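Long-range contact in Lmo0651 protein (Listeria monocytogenes serovar 1/2a, PDB 6EP3), which probably binds DNA as a GntR-family transcription factor, controls expression of the Listeria Agr system and mediates virulence: residues Y80-F90 / Q149-M160. Numbering follows the deposited sequence.
Sequences YVQLMETIEIF and QVRIVKQIFFQM. With EDO (1,2-ethanediol), chain L.
Ile87 fills a knobs-into-holes position in the all-helical FCD domain, where residues 80-90 and 149-160 pack nearly antiparallel, at 157°, with axes 10.5 Å apart. Its side chain sits among Val153, Ile156, Phe157 and Met160; Ile87 CD1 meets Met160 CE tip to tip at 3.6 Å and lies obliquely against the Phe157 ring. Toward one end of the interface, Met160 makes a Met-aromatic contact, SD resting over a face of Tyr80, 3.9 Å from the ring centroid. With CG anti to the backbone N (chi1 -163°), the tyrosine ring swings toward Met160, and Tyr80 OH accepts a 2.9 Å hydrogen bond from O2 of an ethanediol, probably from the crystallisation liquor, also held by His133 and His134. Toward the other end, Phe90 CE1 packs 3.6 Å from Gln149 CG, ring and amide planes 48° apart, while CD2 meets Val153 CG2. One water donates to both Phe90 O and Gln149 OE1, and Gln149 NE2 is hydrogen-bonded to Thr86 OG1 of the second subunit. Phe90 also meets Phe90 of that subunit across the dimer interface. Helix 126-142 packs on Ile87, Val153 and Phe157, and helix 195-219 touches Ile87 through Phe206.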
loop_
_atom_site.group_PDB
_atom_site.type_symbol
_atom_site.label_atom_id
_atom_site.label_comp_id
_atom_site.label_asym_id
_atom_site.label_seq_id
_atom_site.Cartn_x
_atom_site.Cartn_y
_atom_site.Cartn_z
ATOM N N TYR B 80 -2.045 2.027 -15.414
ATOM C CA TYR B 80 -2.095 3.419 -14.977
ATOM C C TYR B 80 -3.484 3.778 -14.474
ATOM O O TYR B 80 -3.630 4.388 -13.409
ATOM C CB TYR B 80 -1.684 4.341 -16.128
ATOM C CG TYR B 80 -1.303 5.747 -15.715
ATOM C CD1 TYR B 80 -0.010 6.045 -15.299
ATOM C CD2 TYR B 80 -2.233 6.780 -15.759
ATOM C CE1 TYR B 80 0.344 7.334 -14.928
ATOM C CE2 TYR B 80 -1.886 8.073 -15.390
ATOM C CZ TYR B 80 -0.600 8.343 -14.974
ATOM O OH TYR B 80 -0.253 9.627 -14.608
ATOM N N VAL B 81 -4.518 3.366 -15.209
ATOM C CA VAL B 81 -5.887 3.662 -14.807
ATOM C C VAL B 81 -6.257 2.909 -13.535
ATOM O O VAL B 81 -7.009 3.426 -12.705
ATOM C CB VAL B 81 -6.846 3.358 -15.976
ATOM C CG1 VAL B 81 -8.300 3.476 -15.545
ATOM C CG2 VAL B 81 -6.573 4.312 -17.126
ATOM N N GLN B 82 -5.747 1.686 -13.352
ATOM C CA GLN B 82 -6.006 0.954 -12.109
ATOM C C GLN B 82 -5.402 1.681 -10.910
ATOM O O GLN B 82 -6.046 1.831 -9.857
ATOM C CB GLN B 82 -5.455 -0.469 -12.212
ATOM C CG GLN B 82 -6.262 -1.374 -13.136
ATOM C CD GLN B 82 -5.661 -2.758 -13.285
ATOM O OE1 GLN B 82 -4.464 -2.954 -13.092
ATOM N NE2 GLN B 82 -6.493 -3.724 -13.642
ATOM N N LEU B 83 -4.150 2.122 -11.051
ATOM C CA LEU B 83 -3.516 2.932 -10.016
ATOM C C LEU B 83 -4.324 4.197 -9.742
ATOM O O LEU B 83 -4.508 4.589 -8.581
ATOM C CB LEU B 83 -2.086 3.283 -10.429
ATOM C CG LEU B 83 -1.206 2.055 -10.670
ATOM C CD1 LEU B 83 0.190 2.444 -11.147
ATOM C CD2 LEU B 83 -1.126 1.195 -9.411
ATOM N N MET B 84 -4.834 4.833 -10.801
ATOM C CA MET B 84 -5.602 6.058 -10.610
ATOM C C MET B 84 -6.938 5.786 -9.928
ATOM O O MET B 84 -7.411 6.614 -9.143
ATOM C CB MET B 84 -5.814 6.752 -11.952
ATOM C CG MET B 84 -4.850 7.897 -12.191
ATOM S SD MET B 84 -5.419 9.036 -13.459
ATOM C CE MET B 84 -5.776 7.903 -14.791
ATOM N N GLU B 85 -7.548 4.631 -10.191
ATOM C CA GLU B 85 -8.766 4.266 -9.475
ATOM C C GLU B 85 -8.487 4.093 -7.989
ATOM O O GLU B 85 -9.280 4.529 -7.141
ATOM C CB GLU B 85 -9.367 2.993 -10.068
ATOM C CG GLU B 85 -9.868 3.151 -11.493
ATOM C CD GLU B 85 -10.306 1.838 -12.110
ATOM O OE1 GLU B 85 -10.978 1.873 -13.163
ATOM O OE2 GLU B 85 -9.979 0.769 -11.548
ATOM N N THR B 86 -7.360 3.461 -7.651
ATOM C CA THR B 86 -6.981 3.371 -6.243
ATOM C C THR B 86 -6.825 4.760 -5.632
ATOM O O THR B 86 -7.374 5.055 -4.555
ATOM C CB THR B 86 -5.694 2.558 -6.096
ATOM O OG1 THR B 86 -5.913 1.224 -6.579
ATOM C CG2 THR B 86 -5.249 2.514 -4.640
ATOM N N ILE B 87 -6.096 5.635 -6.329
ATOM C CA ILE B 87 -5.898 6.999 -5.848
ATOM C C ILE B 87 -7.238 7.685 -5.622
ATOM O O ILE B 87 -7.446 8.353 -4.603
ATOM C CB ILE B 87 -5.020 7.785 -6.837
ATOM C CG1 ILE B 87 -3.606 7.206 -6.863
ATOM C CG2 ILE B 87 -4.987 9.264 -6.478
ATOM C CD1 ILE B 87 -2.758 7.732 -7.986
ATOM N N GLU B 88 -8.180 7.500 -6.549
ATOM C CA GLU B 88 -9.425 8.253 -6.500
ATOM C C GLU B 88 -10.361 7.743 -5.415
ATOM O O GLU B 88 -11.049 8.542 -4.768
ATOM C CB GLU B 88 -10.121 8.203 -7.861
ATOM C CG GLU B 88 -11.468 8.914 -7.892
ATOM C CD GLU B 88 -12.167 8.807 -9.237
ATOM O OE1 GLU B 88 -11.617 8.155 -10.151
ATOM O OE2 GLU B 88 -13.266 9.383 -9.378
ATOM N N ILE B 89 -10.394 6.430 -5.174
ATOM C CA ILE B 89 -11.156 5.954 -4.025
ATOM C C ILE B 89 -10.571 6.530 -2.740
ATOM O O ILE B 89 -11.312 6.972 -1.850
ATOM C CB ILE B 89 -11.268 4.414 -4.005
ATOM C CG1 ILE B 89 -9.964 3.727 -3.621
ATOM C CG2 ILE B 89 -11.766 3.899 -5.349
ATOM C CD1 ILE B 89 -10.096 2.233 -3.529
ATOM N N PHE B 90 -9.234 6.570 -2.633
ATOM C CA PHE B 90 -8.625 7.168 -1.444
ATOM C C PHE B 90 -9.005 8.644 -1.290
ATOM O O PHE B 90 -9.352 9.092 -0.190
ATOM C CB PHE B 90 -7.107 7.008 -1.494
ATOM C CG PHE B 90 -6.625 5.699 -0.949
ATOM C CD1 PHE B 90 -7.112 5.213 0.253
ATOM C CD2 PHE B 90 -5.687 4.951 -1.638
ATOM C CE1 PHE B 90 -6.672 4.004 0.756
ATOM C CE2 PHE B 90 -5.242 3.742 -1.139
ATOM C CZ PHE B 90 -5.735 3.268 0.059
ATOM N N GLN B 149 -2.595 5.538 4.443
ATOM C CA GLN B 149 -3.079 5.838 3.104
ATOM C C GLN B 149 -2.136 6.786 2.384
ATOM O O GLN B 149 -1.903 6.640 1.174
ATOM C CB GLN B 149 -4.486 6.428 3.172
ATOM C CG GLN B 149 -5.507 5.519 3.847
ATOM C CD GLN B 149 -6.887 6.145 3.906
ATOM O OE1 GLN B 149 -7.046 7.343 3.667
ATOM N NE2 GLN B 149 -7.897 5.333 4.211
ATOM N N VAL B 150 -1.579 7.761 3.109
ATOM C CA VAL B 150 -0.617 8.665 2.479
ATOM C C VAL B 150 0.593 7.890 1.956
ATOM O O VAL B 150 1.037 8.101 0.821
ATOM C CB VAL B 150 -0.199 9.780 3.456
ATOM C CG1 VAL B 150 0.943 10.607 2.865
ATOM C CG2 VAL B 150 -1.391 10.666 3.788
ATOM N N ARG B 151 1.128 6.967 2.760
ATOM C CA ARG B 151 2.297 6.197 2.334
ATOM C C ARG B 151 1.965 5.288 1.154
ATOM O O ARG B 151 2.781 5.121 0.235
ATOM C CB ARG B 151 2.840 5.363 3.493
ATOM C CG ARG B 151 3.386 6.160 4.667
ATOM C CD ARG B 151 3.950 5.224 5.732
ATOM N NE ARG B 151 3.020 5.003 6.837
ATOM C CZ ARG B 151 2.901 5.796 7.895
ATOM N NH1 ARG B 151 3.656 6.878 8.005
ATOM N NH2 ARG B 151 2.023 5.504 8.846
ATOM N N ILE B 152 0.779 4.678 1.171
ATOM C CA ILE B 152 0.361 3.834 0.052
ATOM C C ILE B 152 0.328 4.644 -1.238
ATOM O O ILE B 152 0.866 4.231 -2.277
ATOM C CB ILE B 152 -1.007 3.196 0.352
ATOM C CG1 ILE B 152 -0.869 2.094 1.405
ATOM C CG2 ILE B 152 -1.656 2.672 -0.921
ATOM C CD1 ILE B 152 -2.183 1.735 2.071
ATOM N N VAL B 153 -0.299 5.821 -1.190
ATOM C CA VAL B 153 -0.402 6.621 -2.404
ATOM C C VAL B 153 0.955 7.178 -2.811
ATOM O O VAL B 153 1.218 7.368 -4.002
ATOM C CB VAL B 153 -1.452 7.726 -2.216
ATOM C CG1 VAL B 153 -1.603 8.538 -3.488
ATOM C CG2 VAL B 153 -2.779 7.091 -1.837
ATOM N N LYS B 154 1.855 7.408 -1.852
ATOM C CA LYS B 154 3.215 7.802 -2.210
ATOM C C LYS B 154 3.916 6.695 -2.986
ATOM O O LYS B 154 4.617 6.959 -3.971
ATOM C CB LYS B 154 4.014 8.158 -0.957
ATOM C CG LYS B 154 3.786 9.571 -0.435
ATOM C CD LYS B 154 4.656 9.843 0.787
ATOM C CE LYS B 154 4.547 11.291 1.244
ATOM N NZ LYS B 154 5.348 11.559 2.475
ATOM N N GLN B 155 3.734 5.446 -2.550
ATOM C CA GLN B 155 4.318 4.320 -3.276
ATOM C C GLN B 155 3.736 4.221 -4.683
ATOM O O GLN B 155 4.457 3.957 -5.658
ATOM C CB GLN B 155 4.072 3.021 -2.506
ATOM C CG GLN B 155 5.208 2.640 -1.579
ATOM C CD GLN B 155 6.491 2.325 -2.313
ATOM O OE1 GLN B 155 7.581 2.644 -1.837
ATOM N NE2 GLN B 155 6.373 1.700 -3.480
ATOM N N ILE B 156 2.423 4.433 -4.802
ATOM C CA ILE B 156 1.781 4.441 -6.117
ATOM C C ILE B 156 2.376 5.530 -7.003
ATOM O O ILE B 156 2.639 5.311 -8.194
ATOM C CB ILE B 156 0.262 4.623 -5.971
ATOM C CG1 ILE B 156 -0.386 3.359 -5.410
ATOM C CG2 ILE B 156 -0.352 5.011 -7.309
ATOM C CD1 ILE B 156 -1.877 3.500 -5.247
ATOM N N PHE B 157 2.563 6.730 -6.447
ATOM C CA PHE B 157 3.124 7.834 -7.218
ATOM C C PHE B 157 4.543 7.516 -7.661
ATOM O O PHE B 157 4.941 7.837 -8.787
ATOM C CB PHE B 157 3.112 9.120 -6.385
ATOM C CG PHE B 157 1.767 9.780 -6.294
ATOM C CD1 PHE B 157 0.879 9.725 -7.351
ATOM C CD2 PHE B 157 1.400 10.479 -5.154
ATOM C CE1 PHE B 157 -0.360 10.339 -7.278
ATOM C CE2 PHE B 157 0.164 11.099 -5.073
ATOM C CZ PHE B 157 -0.716 11.029 -6.136
ATOM N N PHE B 158 5.319 6.886 -6.781
ATOM C CA PHE B 158 6.665 6.460 -7.144
ATOM C C PHE B 158 6.625 5.525 -8.342
ATOM O O PHE B 158 7.373 5.700 -9.318
ATOM C CB PHE B 158 7.335 5.775 -5.952
ATOM C CG PHE B 158 8.708 5.252 -6.250
ATOM C CD1 PHE B 158 8.893 3.953 -6.690
ATOM C CD2 PHE B 158 9.819 6.065 -6.084
ATOM C CE1 PHE B 158 10.159 3.476 -6.965
ATOM C CE2 PHE B 158 11.089 5.592 -6.356
ATOM C CZ PHE B 158 11.257 4.298 -6.798
ATOM N N GLN B 159 5.756 4.519 -8.276
ATOM C CA GLN B 159 5.668 3.552 -9.363
ATOM C C GLN B 159 5.238 4.223 -10.663
ATOM O O GLN B 159 5.782 3.927 -11.732
ATOM C CB GLN B 159 4.707 2.424 -8.982
ATOM C CG GLN B 159 5.242 1.497 -7.894
ATOM C CD GLN B 159 5.331 0.050 -8.344
ATOM O OE1 GLN B 159 5.347 -0.240 -9.539
ATOM N NE2 GLN B 159 5.389 -0.867 -7.383
ATOM N N MET B 160 4.283 5.150 -10.592
ATOM C CA MET B 160 3.853 5.848 -11.801
ATOM C C MET B 160 4.993 6.664 -12.398
ATOM O O MET B 160 5.312 6.526 -13.588
ATOM C CB MET B 160 2.644 6.735 -11.508
ATOM C CG MET B 160 1.331 5.999 -11.646
ATOM S SD MET B 160 -0.093 7.082 -11.512
ATOM C CE MET B 160 0.249 7.818 -9.938
HETATM C C1 EDO L . -2.772 11.572 -11.221
HETATM O O1 EDO L . -2.986 12.313 -12.426
HETATM C C2 EDO L . -1.805 10.431 -11.510
HETATM O O2 EDO L . -0.580 10.975 -12.016
HETATM O O HOH W 1 -9.327 8.095 2.588
#